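Local coordinates for protein thermospermine synthase (Medicago truncatula, PDB 6BQ6) that probably catalyses transfer of an aminopropyl group from decarboxylated S-adenosylmethionine to spermidine, giving thermospermine and methylthioadenosine, at residues B[41-46]-B[64-69]; B[95-100]-B[277-282]; B[172-177]-B[205-210]; B[233-238]-B[310-315]. All coordinates share one frame; numbering follows the deposited sequence.

Interaction 1: residues B[41-46]-B[64-69]; sequences WCFALN and TKPFGK
In the N-terminal beta domain, named for tetramerisation in this family, an edge-to-face aromatic pair joins strand 39-45 to the turn after strand 58-64. The edge of Phe-67 stands over the face of Phe-43, with ring centroids 4.7 Å apart and planes at 71°. Phe-67 CD2 sits above the centre of the Phe-43 ring. Phe-67 CE2 is 3.3 Å from Phe-43 CE1. At the base of the same side chain, Phe-43 CB touches Pro-66 CG at 3.7 Å, the two side chains crossing nearly at right angles. With an alanine here, the edge of Phe-67 would probably lose the face it packs on and be freer to turn. Phe-43 CE1 in turn lies over a face of the Trp-41 indole, whose NE1 is bonded to Ser-253. The backbone adds one nearly straight bond, Lys-65 N to Ala-44 O at 2.8 Å. Beside it, Leu-45 and Thr-64 form an antiparallel non-hydrogen-bonded pair. The turn is an ST motif: Thr-64 OG1 accepts from Phe-67 N, and it donates in plane to a lone pair of Gly-68 O at 2.7 Å. Residues 41-43 also pair with an antiparallel strand of a second subunit, so the sheet continues across that interface. Trp-41 there meets Trp-41 of the second subunit. At the more open end, Lys-65 runs its CG and CD past Asn-46 and Ala-44. A bend at its last torsion (chi4 -83°) brings NZ to Asn-46 OD1 at 2.8 Å.

Interaction 2: residues B[95-100]-B[277-282]; sequences ALLHHP and IRMRQR
Arg-282 reaches the end of helix 84-98 with an extended chain (chi2 -173°, chi3 -160°), which carries its guanidinium to backbone carbonyls there. NH1 and NH2 both grip His-99 O, end-on and close to the guanidinium plane. The NH1 bond to His-99 O is 2.7 Å and also lies in the carbonyl plane. NH2 makes a second, weak bond to Leu-96 O at 2.9 Å. Arg-278, one turn earlier, is also extended, and its NH1 donates to Leu-97 O at 2.9 Å, tilted from both planes. Its NE is held by a salt bridge to Glu-274. Two arginines of helix 272-282 thus meet carbonyls at the C-terminal end of another helix, where the helix dipole would probably favour their positive charge. A leucine in place of Arg-282 would probably leave His-99 O without both of these donors. Next to the polar groups, Leu-97 packs on helix 272-282. Its CD1 presses on Met-279 CG at 3.4 Å, a tight contact, while CD2 lies 3.7 Å from Arg-278 CB. The leucine and methionine side chains cross at about a right angle.

Interaction 3: residues B[172-177]-B[205-210]; sequences EEKYDV and KPKLKK
Segments 172-177 and 205-210 meet as a short parallel pairing, with Tyr-175 bridged to Leu-208 and their CA atoms 4.9 Å apart. Two backbone hydrogen bonds hold it. Tyr-175 N donates to Lys-207 O at 2.8 Å, and Lys-209 N donates to Tyr-175 O at 2.9 Å. CA-H...O contacts from Lys-174 and Leu-208 to the same two carbonyls reinforce them. The side chains of three lysines line the pairing with their aliphatic parts. Lys-209 is extended beyond CG and runs along the other segment. Its CG meets Lys-174 CB at 3.6 Å, and its CE lies 3.3 Å from Lys-174 O. That carbonyl oxygen is buried and has no hydrogen-bonding partner in the model. A water bridges Asp-176 OD1 and Lys-210 O. Asp-176 OD2 accepts from another water and from the backbone of Lys-103 and Asn-104, so the carboxylate ties this edge to strand 104-107. Lys-207 bends at chi2 (-57°) and lays CD against Glu-173 O at 3.4 Å. Its NZ is bonded to the carbonyls of Lys-171 and Leu-168, while Glu-172 OE1 stays 4.3 Å from Lys-207 NZ, beyond a salt bridge. On the face that carries the side chains of Tyr-175 and Leu-208, Leu-208 CD2 rests 3.6 Å from Tyr-175 O. Strand 175-181 leads on to helix 197-204 and then to strand 212-220 beside it, a parallel beta-alpha-beta crossover of the Rossmann-like domain; this pairing joins the start of its first strand to the chain between helix 197-204 and strand 212-220.

Interaction 4: residues B[233-238]-B[310-315]; sequences IYNTLR and NNETHV
Asn-235 OD1 is gripped by two nitrogens of Arg-238, NH1 at 2.8 Å and NE at 3.2 Å, in a side-on arrangement. Both residues lie on helix 230-238, which packs against strands 212-220 and 256-264 of the Rossmann-like domain. Here its far side receives the chain leaving helix 303-311, near the C-terminus. The amide of Asn-235 is held at its other end too. With CG anti to the backbone N (chi1 -167°), ND2 reaches His-314 O at 2.9 Å. That N-H...O bond is nearly straight and lies in the amide plane, but ND2 stands above the carbonyl plane of His-314. A water also accepts from ND2 and donates to Thr-313 O in a longer bond. These bonds at both ends fix the rotation of the amide. The guanidinium of Arg-238 is held flat as well. A bend at chi3 (56°) turns it so that NH1 donates to Asn-310 O at 3.0 Å, exactly in the guanidinium plane, and NH2 adds a weak bond to the same oxygen. The ring edge atom CE2 of Tyr-234 sits over the centre of one guanidinium face. Glu-312 braces the loop itself: its OE2 accepts from His-314 N on the anti lone pair, while OE1 is bonded to Ser-231. Thr-236 OG1, bonded to Cys-232 O and Tyr-316 N, lies 3.5 Å from Val-315 CA.

Interactions 2 and 3 touch. His-99 CD2 lies 3.6 Å from Asp-176 O, and Leu-96 CD1 lies 3.8 Å from Val-177 CG2, so helix 84-98 and the residue just after it pack on the start of strand 175-181. That strand carries Asp-181, the predicted proton acceptor. The Asp-181 side chain is about 12 Å from that of Leu-96 and about 11 Å from that of Val-177. Interaction 4 is separate, about 8 Å from interaction 3 between nearest atoms. Interaction 1 belongs to the N-terminal domain, with its centre about 40 Å from that of interaction 3, across the chain's centre. Even so, the Trp-41 side chain lies about 6 Å from the bound thermospermine.

Interaction 1: residues B[41-46]-B[64-69]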
# COMPACT_ATOMS: atom_id res chain seq x y z
N TRP B 41 -3.99 1.13 7.61
CA TRP B 41 -4.74 0.01 8.15
C TRP B 41 -5.54 -0.52 6.98
O TRP B 41 -6.31 0.27 6.41
CB TRP B 41 -5.63 0.61 9.21
CG TRP B 41 -6.56 -0.20 9.96
CD1 TRP B 41 -7.88 0.12 10.22
CD2 TRP B 41 -6.27 -1.37 10.72
NE1 TRP B 41 -8.41 -0.80 11.10
CE2 TRP B 41 -7.45 -1.72 11.41
CE3 TRP B 41 -5.13 -2.15 10.90
CZ2 TRP B 41 -7.53 -2.83 12.22
CZ3 TRP B 41 -5.20 -3.25 11.69
CH2 TRP B 41 -6.41 -3.60 12.35
N CYS B 42 -5.32 -1.79 6.59
CA CYS B 42 -5.86 -2.30 5.32
C CYS B 42 -6.70 -3.56 5.52
O CYS B 42 -6.31 -4.45 6.24
CB CYS B 42 -4.76 -2.59 4.33
SG CYS B 42 -3.51 -1.26 4.30
N PHE B 43 -7.89 -3.56 4.92
CA PHE B 43 -8.82 -4.67 5.02
C PHE B 43 -8.96 -5.33 3.66
O PHE B 43 -9.21 -4.65 2.66
CB PHE B 43 -10.24 -4.19 5.40
CG PHE B 43 -10.32 -3.29 6.55
CD1 PHE B 43 -9.35 -3.25 7.54
CD2 PHE B 43 -11.45 -2.50 6.71
CE1 PHE B 43 -9.50 -2.42 8.62
CE2 PHE B 43 -11.58 -1.66 7.79
CZ PHE B 43 -10.62 -1.62 8.74
N ALA B 44 -8.89 -6.66 3.60
CA ALA B 44 -9.13 -7.33 2.33
C ALA B 44 -10.61 -7.14 1.99
O ALA B 44 -11.48 -7.10 2.88
CB ALA B 44 -8.81 -8.79 2.42
N LEU B 45 -10.86 -6.99 0.70
CA LEU B 45 -12.16 -6.63 0.16
C LEU B 45 -12.81 -7.79 -0.60
O LEU B 45 -12.18 -8.38 -1.48
CB LEU B 45 -11.99 -5.51 -0.83
CG LEU B 45 -12.02 -4.06 -0.49
CD1 LEU B 45 -11.76 -3.23 -1.74
CD2 LEU B 45 -13.39 -3.72 0.01
N ASN B 46 -14.07 -8.04 -0.30
CA ASN B 46 -14.92 -8.92 -1.14
C ASN B 46 -15.51 -8.11 -2.30
O ASN B 46 -15.47 -8.51 -3.47
CB ASN B 46 -16.08 -9.50 -0.32
CG ASN B 46 -15.64 -10.57 0.68
OD1 ASN B 46 -14.85 -11.45 0.35
ND2 ASN B 46 -16.21 -10.55 1.89
N THR B 64 -16.14 -6.02 3.31
CA THR B 64 -14.77 -6.36 3.73
C THR B 64 -14.75 -7.71 4.36
O THR B 64 -15.70 -8.12 5.00
CB THR B 64 -14.20 -5.31 4.71
OG1 THR B 64 -14.73 -5.51 6.02
CG2 THR B 64 -14.54 -3.90 4.26
N LYS B 65 -13.61 -8.38 4.23
CA LYS B 65 -13.47 -9.71 4.79
C LYS B 65 -13.38 -9.66 6.30
O LYS B 65 -14.14 -10.37 6.98
CB LYS B 65 -12.30 -10.43 4.16
CG LYS B 65 -12.48 -10.70 2.67
CD LYS B 65 -11.37 -11.60 2.14
CE LYS B 65 -11.36 -11.71 0.63
NZ LYS B 65 -12.34 -12.75 0.21
N PRO B 66 -12.48 -8.82 6.87
CA PRO B 66 -12.37 -8.90 8.32
C PRO B 66 -13.58 -8.33 9.12
O PRO B 66 -13.97 -8.87 10.18
CB PRO B 66 -11.08 -8.14 8.61
CG PRO B 66 -10.90 -7.23 7.46
CD PRO B 66 -11.43 -7.99 6.27
N PHE B 67 -14.21 -7.29 8.60
CA PHE B 67 -15.18 -6.55 9.37
C PHE B 67 -16.57 -6.49 8.75
O PHE B 67 -17.41 -5.75 9.25
CB PHE B 67 -14.63 -5.15 9.66
CG PHE B 67 -13.34 -5.16 10.42
CD1 PHE B 67 -13.27 -5.77 11.65
CD2 PHE B 67 -12.17 -4.61 9.88
CE1 PHE B 67 -12.09 -5.81 12.38
CE2 PHE B 67 -10.98 -4.66 10.61
CZ PHE B 67 -10.95 -5.25 11.85
N GLY B 68 -16.83 -7.26 7.71
CA GLY B 68 -18.11 -7.16 7.00
C GLY B 68 -18.32 -5.85 6.26
O GLY B 68 -17.36 -5.16 5.81
N LYS B 69 -19.59 -5.48 6.15
CA LYS B 69 -19.96 -4.32 5.40
C LYS B 69 -19.50 -3.08 6.13
O LYS B 69 -19.74 -2.95 7.35
CB LYS B 69 -21.47 -4.31 5.19
CG LYS B 69 -21.95 -5.44 4.30
CD LYS B 69 -23.48 -5.40 4.14
CE LYS B 69 -23.97 -6.22 2.93
NZ LYS B 69 -23.03 -7.32 2.48

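Interaction 2: residues B[95-100]-B[277-282]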
# COMPACT_ATOMS: atom_id res chain seq x y z
N ALA B 95 -25.41 7.19 28.83
CA ALA B 95 -26.21 8.40 29.04
C ALA B 95 -27.62 8.10 29.46
O ALA B 95 -28.11 8.60 30.49
CB ALA B 95 -26.20 9.28 27.81
N LEU B 96 -28.31 7.25 28.72
CA LEU B 96 -29.74 7.03 29.02
C LEU B 96 -29.91 6.30 30.36
O LEU B 96 -30.83 6.57 31.13
CB LEU B 96 -30.46 6.31 27.93
CG LEU B 96 -31.03 7.22 26.83
CD1 LEU B 96 -29.96 7.93 26.02
CD2 LEU B 96 -31.97 6.43 25.95
N LEU B 97 -28.99 5.38 30.65
CA LEU B 97 -29.08 4.66 31.89
C LEU B 97 -28.83 5.51 33.14
O LEU B 97 -29.34 5.19 34.19
CB LEU B 97 -28.13 3.43 31.88
CG LEU B 97 -28.49 2.36 30.87
CD1 LEU B 97 -27.34 1.40 30.66
CD2 LEU B 97 -29.75 1.60 31.30
N HIS B 98 -28.03 6.55 33.04
CA HIS B 98 -27.78 7.41 34.14
C HIS B 98 -28.93 8.37 34.35
O HIS B 98 -29.01 8.96 35.44
CB HIS B 98 -26.49 8.18 33.96
CG HIS B 98 -25.24 7.39 34.29
ND1 HIS B 98 -24.67 6.49 33.43
CD2 HIS B 98 -24.48 7.35 35.42
CE1 HIS B 98 -23.62 5.93 34.00
NE2 HIS B 98 -23.46 6.45 35.20
N HIS B 99 -29.79 8.50 33.35
CA HIS B 99 -30.96 9.35 33.45
C HIS B 99 -32.09 8.63 34.18
O HIS B 99 -32.27 7.41 34.03
CB HIS B 99 -31.43 9.71 32.05
CG HIS B 99 -32.30 10.91 32.05
ND1 HIS B 99 -33.63 10.84 32.36
CD2 HIS B 99 -32.02 12.22 31.85
CE1 HIS B 99 -34.16 12.05 32.35
NE2 HIS B 99 -33.20 12.92 32.05
N PRO B 100 -32.87 9.35 35.01
CA PRO B 100 -33.91 8.64 35.77
C PRO B 100 -35.06 8.10 34.92
O PRO B 100 -35.60 7.02 35.22
CB PRO B 100 -34.36 9.70 36.80
CG PRO B 100 -33.99 11.01 36.22
CD PRO B 100 -32.69 10.73 35.48
N ILE B 277 -29.24 -3.40 36.51
CA ILE B 277 -30.68 -3.41 36.89
C ILE B 277 -31.48 -2.56 35.96
O ILE B 277 -32.51 -3.00 35.47
CB ILE B 277 -30.90 -2.99 38.34
CG1 ILE B 277 -30.45 -4.15 39.25
CG2 ILE B 277 -32.39 -2.72 38.62
CD1 ILE B 277 -30.18 -3.73 40.67
N ARG B 278 -30.97 -1.36 35.68
CA ARG B 278 -31.60 -0.45 34.73
C ARG B 278 -31.66 -1.01 33.34
O ARG B 278 -32.65 -0.84 32.67
CB ARG B 278 -30.94 0.93 34.74
CG ARG B 278 -31.18 1.65 36.05
CD ARG B 278 -30.51 2.99 36.11
NE ARG B 278 -30.65 3.63 37.45
CZ ARG B 278 -30.76 4.95 37.65
NH1 ARG B 278 -30.72 5.82 36.65
NH2 ARG B 278 -30.89 5.41 38.91
N MET B 279 -30.60 -1.70 32.90
CA MET B 279 -30.59 -2.32 31.58
C MET B 279 -31.64 -3.40 31.46
O MET B 279 -32.35 -3.46 30.48
CB MET B 279 -29.22 -2.91 31.23
CG MET B 279 -28.13 -1.90 31.08
SD MET B 279 -26.56 -2.69 30.62
CE MET B 279 -25.39 -1.58 31.38
N ARG B 280 -31.72 -4.25 32.46
CA ARG B 280 -32.73 -5.28 32.50
C ARG B 280 -34.13 -4.68 32.50
O ARG B 280 -35.01 -5.21 31.86
CB ARG B 280 -32.56 -6.13 33.77
CG ARG B 280 -33.54 -7.27 33.97
CD ARG B 280 -33.53 -8.29 32.84
NE ARG B 280 -32.30 -9.09 32.82
CZ ARG B 280 -32.05 -10.17 33.58
NH1 ARG B 280 -32.94 -10.62 34.48
NH2 ARG B 280 -30.89 -10.79 33.44
N GLN B 281 -34.33 -3.61 33.24
CA GLN B 281 -35.67 -3.04 33.32
C GLN B 281 -36.05 -2.29 32.05
O GLN B 281 -37.19 -2.34 31.61
CB GLN B 281 -35.82 -2.11 34.55
CG GLN B 281 -37.26 -1.63 34.78
CD GLN B 281 -38.21 -2.77 35.15
OE1 GLN B 281 -38.03 -3.41 36.19
NE2 GLN B 281 -39.18 -3.09 34.27
N ARG B 282 -35.09 -1.56 31.46
CA ARG B 282 -35.42 -0.53 30.49
C ARG B 282 -35.10 -0.83 29.04
O ARG B 282 -35.74 -0.30 28.14
CB ARG B 282 -34.68 0.73 30.83
CG ARG B 282 -35.05 1.34 32.14
CD ARG B 282 -34.30 2.63 32.12
NE ARG B 282 -34.09 3.26 33.37
CZ ARG B 282 -33.45 4.42 33.49
NH1 ARG B 282 -33.24 4.96 34.67
NH2 ARG B 282 -32.98 5.04 32.41

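Interaction 3: residues B[172-177]-B[205-210]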
# COMPACT_ATOMS: atom_id res chain seq x y z
N GLU B 172 -37.91 25.92 21.02
CA GLU B 172 -37.83 25.89 22.48
C GLU B 172 -37.96 24.50 23.10
O GLU B 172 -37.84 24.38 24.31
CB GLU B 172 -38.88 26.83 23.08
CG GLU B 172 -38.75 28.26 22.57
CD GLU B 172 -37.40 28.90 22.87
OE1 GLU B 172 -36.85 28.68 23.99
OE2 GLU B 172 -36.87 29.61 21.99
N GLU B 173 -38.16 23.46 22.29
CA GLU B 173 -38.24 22.12 22.83
C GLU B 173 -36.92 21.74 23.51
O GLU B 173 -35.84 22.05 23.00
CB GLU B 173 -38.53 21.08 21.76
CG GLU B 173 -38.56 19.67 22.37
CD GLU B 173 -39.45 18.66 21.66
OE1 GLU B 173 -40.15 19.05 20.70
OE2 GLU B 173 -39.42 17.46 22.08
N LYS B 174 -37.05 21.08 24.65
CA LYS B 174 -35.92 20.62 25.42
C LYS B 174 -35.93 19.11 25.45
O LYS B 174 -36.93 18.47 25.19
CB LYS B 174 -35.95 21.20 26.82
CG LYS B 174 -36.02 22.74 26.85
CD LYS B 174 -35.64 23.23 28.24
CE LYS B 174 -35.69 24.73 28.33
NZ LYS B 174 -37.08 25.11 28.57
N TYR B 175 -34.77 18.54 25.79
CA TYR B 175 -34.58 17.11 25.69
C TYR B 175 -33.96 16.56 26.95
O TYR B 175 -33.11 17.24 27.61
CB TYR B 175 -33.60 16.81 24.50
CG TYR B 175 -34.23 17.22 23.22
CD1 TYR B 175 -35.10 16.36 22.57
CD2 TYR B 175 -34.01 18.47 22.68
CE1 TYR B 175 -35.72 16.71 21.39
CE2 TYR B 175 -34.66 18.85 21.51
CZ TYR B 175 -35.50 17.96 20.88
OH TYR B 175 -36.12 18.36 19.71
N ASP B 176 -34.30 15.31 27.27
CA ASP B 176 -33.67 14.59 28.38
C ASP B 176 -32.24 14.21 28.11
O ASP B 176 -31.40 14.27 29.01
CB ASP B 176 -34.50 13.34 28.72
CG ASP B 176 -35.91 13.70 29.16
OD1 ASP B 176 -36.03 14.52 30.09
OD2 ASP B 176 -36.88 13.15 28.60
N VAL B 177 -31.94 13.82 26.87
CA VAL B 177 -30.54 13.51 26.50
C VAL B 177 -30.33 14.14 25.13
O VAL B 177 -31.24 14.15 24.30
CB VAL B 177 -30.27 11.97 26.44
CG1 VAL B 177 -28.84 11.68 26.06
CG2 VAL B 177 -30.55 11.29 27.77
N LYS B 205 -27.01 23.60 26.43
CA LYS B 205 -27.48 23.51 27.83
C LYS B 205 -28.89 24.05 28.03
O LYS B 205 -29.70 23.36 28.68
CB LYS B 205 -26.46 24.14 28.79
CG LYS B 205 -26.65 23.78 30.25
CD LYS B 205 -25.36 23.97 31.06
CE LYS B 205 -25.63 24.73 32.33
NZ LYS B 205 -24.46 24.67 33.27
N PRO B 206 -29.24 25.20 27.39
CA PRO B 206 -30.63 25.67 27.51
C PRO B 206 -31.69 24.76 26.96
O PRO B 206 -32.85 24.93 27.30
CB PRO B 206 -30.62 26.97 26.73
CG PRO B 206 -29.24 27.46 26.82
CD PRO B 206 -28.39 26.22 26.77
N LYS B 207 -31.31 23.79 26.11
CA LYS B 207 -32.27 22.84 25.58
C LYS B 207 -32.20 21.46 26.21
O LYS B 207 -32.78 20.54 25.67
CB LYS B 207 -32.13 22.79 24.03
CG LYS B 207 -32.45 24.16 23.35
CD LYS B 207 -33.84 24.75 23.64
CE LYS B 207 -33.92 26.26 23.47
NZ LYS B 207 -33.54 26.75 22.13
N LEU B 208 -31.50 21.33 27.34
CA LEU B 208 -31.59 20.15 28.19
C LEU B 208 -32.62 20.38 29.30
O LEU B 208 -32.66 21.45 29.92
CB LEU B 208 -30.28 19.81 28.83
CG LEU B 208 -29.19 19.27 27.94
CD1 LEU B 208 -27.87 19.25 28.70
CD2 LEU B 208 -29.56 17.87 27.48
N LYS B 209 -33.44 19.38 29.51
CA LYS B 209 -34.36 19.36 30.62
C LYS B 209 -33.66 19.17 31.97
O LYS B 209 -32.44 18.96 32.08
CB LYS B 209 -35.43 18.28 30.43
CG LYS B 209 -36.35 18.55 29.26
CD LYS B 209 -37.53 17.59 29.24
CE LYS B 209 -38.40 17.89 28.03
NZ LYS B 209 -39.61 17.06 27.99
N LYS B 210 -34.44 19.30 33.03
CA LYS B 210 -33.92 19.06 34.38
C LYS B 210 -33.38 17.63 34.45
O LYS B 210 -34.07 16.70 34.08
CB LYS B 210 -35.04 19.23 35.40
CG LYS B 210 -34.73 18.82 36.82
CD LYS B 210 -33.53 19.54 37.40
CE LYS B 210 -33.25 18.97 38.81
NZ LYS B 210 -32.23 19.80 39.43
O HOH W 1 -33.94 15.45 31.63
O HOH W 2 -39.17 14.62 28.24

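Interaction 4: residues B[233-238]-B[310-315]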
# COMPACT_ATOMS: atom_id res chain seq x y z
N ILE B 233 -12.01 17.89 24.17
CA ILE B 233 -13.46 17.76 24.35
C ILE B 233 -13.80 17.63 25.84
O ILE B 233 -14.67 18.30 26.36
CB ILE B 233 -14.00 16.58 23.55
CG1 ILE B 233 -13.94 16.88 22.03
CG2 ILE B 233 -15.45 16.31 23.95
CD1 ILE B 233 -14.32 15.74 21.14
N TYR B 234 -13.09 16.75 26.54
CA TYR B 234 -13.26 16.65 27.96
C TYR B 234 -13.10 18.02 28.66
O TYR B 234 -13.92 18.43 29.43
CB TYR B 234 -12.28 15.61 28.55
CG TYR B 234 -12.25 15.63 30.04
CD1 TYR B 234 -13.26 15.09 30.78
CD2 TYR B 234 -11.18 16.25 30.73
CE1 TYR B 234 -13.25 15.15 32.18
CE2 TYR B 234 -11.16 16.31 32.09
CZ TYR B 234 -12.17 15.75 32.84
OH TYR B 234 -12.15 15.82 34.22
N ASN B 235 -12.00 18.69 28.38
CA ASN B 235 -11.76 19.96 29.05
C ASN B 235 -12.78 21.04 28.70
O ASN B 235 -13.15 21.84 29.57
CB ASN B 235 -10.34 20.47 28.79
CG ASN B 235 -9.97 21.62 29.74
OD1 ASN B 235 -10.13 21.49 30.96
ND2 ASN B 235 -9.52 22.76 29.18
N THR B 236 -13.21 21.07 27.45
CA THR B 236 -14.21 22.04 27.03
C THR B 236 -15.49 21.79 27.81
O THR B 236 -16.08 22.71 28.41
CB THR B 236 -14.42 22.01 25.52
OG1 THR B 236 -13.16 22.26 24.86
CG2 THR B 236 -15.42 23.06 25.09
N LEU B 237 -15.92 20.52 27.89
CA LEU B 237 -17.10 20.20 28.68
C LEU B 237 -16.95 20.50 30.18
O LEU B 237 -17.92 20.88 30.82
CB LEU B 237 -17.53 18.75 28.46
CG LEU B 237 -18.16 18.49 27.09
CD1 LEU B 237 -18.18 17.00 26.77
CD2 LEU B 237 -19.54 19.07 27.00
N ARG B 238 -15.74 20.35 30.73
CA ARG B 238 -15.49 20.61 32.15
C ARG B 238 -15.70 22.11 32.45
O ARG B 238 -16.02 22.51 33.59
CB ARG B 238 -14.04 20.16 32.47
CG ARG B 238 -13.64 20.27 33.91
CD ARG B 238 -12.38 19.46 34.22
NE ARG B 238 -11.22 19.79 33.38
CZ ARG B 238 -9.94 19.50 33.70
NH1 ARG B 238 -8.93 19.80 32.89
NH2 ARG B 238 -9.69 18.92 34.87
N ASN B 310 -6.73 15.60 33.08
CA ASN B 310 -6.68 16.52 34.21
C ASN B 310 -5.95 17.81 33.92
O ASN B 310 -6.44 18.88 34.29
CB ASN B 310 -6.01 15.87 35.42
CG ASN B 310 -7.00 15.31 36.39
OD1 ASN B 310 -6.96 14.11 36.74
ND2 ASN B 310 -7.89 16.19 36.91
N ASN B 311 -4.81 17.71 33.22
CA ASN B 311 -3.93 18.87 32.99
C ASN B 311 -4.22 19.64 31.69
O ASN B 311 -3.60 20.68 31.43
CB ASN B 311 -2.47 18.41 33.03
CG ASN B 311 -2.12 17.76 34.34
OD1 ASN B 311 -2.62 18.16 35.40
ND2 ASN B 311 -1.31 16.72 34.29
N GLU B 312 -5.18 19.15 30.90
CA GLU B 312 -5.50 19.75 29.62
C GLU B 312 -6.01 21.15 29.84
O GLU B 312 -6.89 21.35 30.65
CB GLU B 312 -6.58 18.92 28.93
CG GLU B 312 -7.00 19.42 27.58
CD GLU B 312 -5.86 19.49 26.62
OE1 GLU B 312 -5.38 18.42 26.21
OE2 GLU B 312 -5.40 20.61 26.30
N THR B 313 -5.44 22.11 29.10
CA THR B 313 -5.94 23.50 29.11
C THR B 313 -6.63 23.95 27.84
O THR B 313 -7.21 25.04 27.83
CB THR B 313 -4.79 24.48 29.45
OG1 THR B 313 -3.70 24.27 28.55
CG2 THR B 313 -4.31 24.19 30.87
N HIS B 314 -6.59 23.18 26.75
CA HIS B 314 -7.22 23.61 25.49
C HIS B 314 -8.74 23.66 25.66
O HIS B 314 -9.34 22.74 26.27
CB HIS B 314 -6.86 22.71 24.29
CG HIS B 314 -7.25 23.32 22.97
ND1 HIS B 314 -6.68 24.49 22.51
CD2 HIS B 314 -8.19 22.97 22.06
CE1 HIS B 314 -7.24 24.82 21.35
NE2 HIS B 314 -8.15 23.91 21.06
N VAL B 315 -9.36 24.76 25.19
CA VAL B 315 -10.80 24.87 25.15
C VAL B 315 -11.23 25.26 23.74
O VAL B 315 -10.71 26.22 23.16
CB VAL B 315 -11.33 25.91 26.16
CG1 VAL B 315 -12.83 26.07 26.06
CG2 VAL B 315 -10.96 25.47 27.57
O HOH W 3 -8.78 25.09 30.71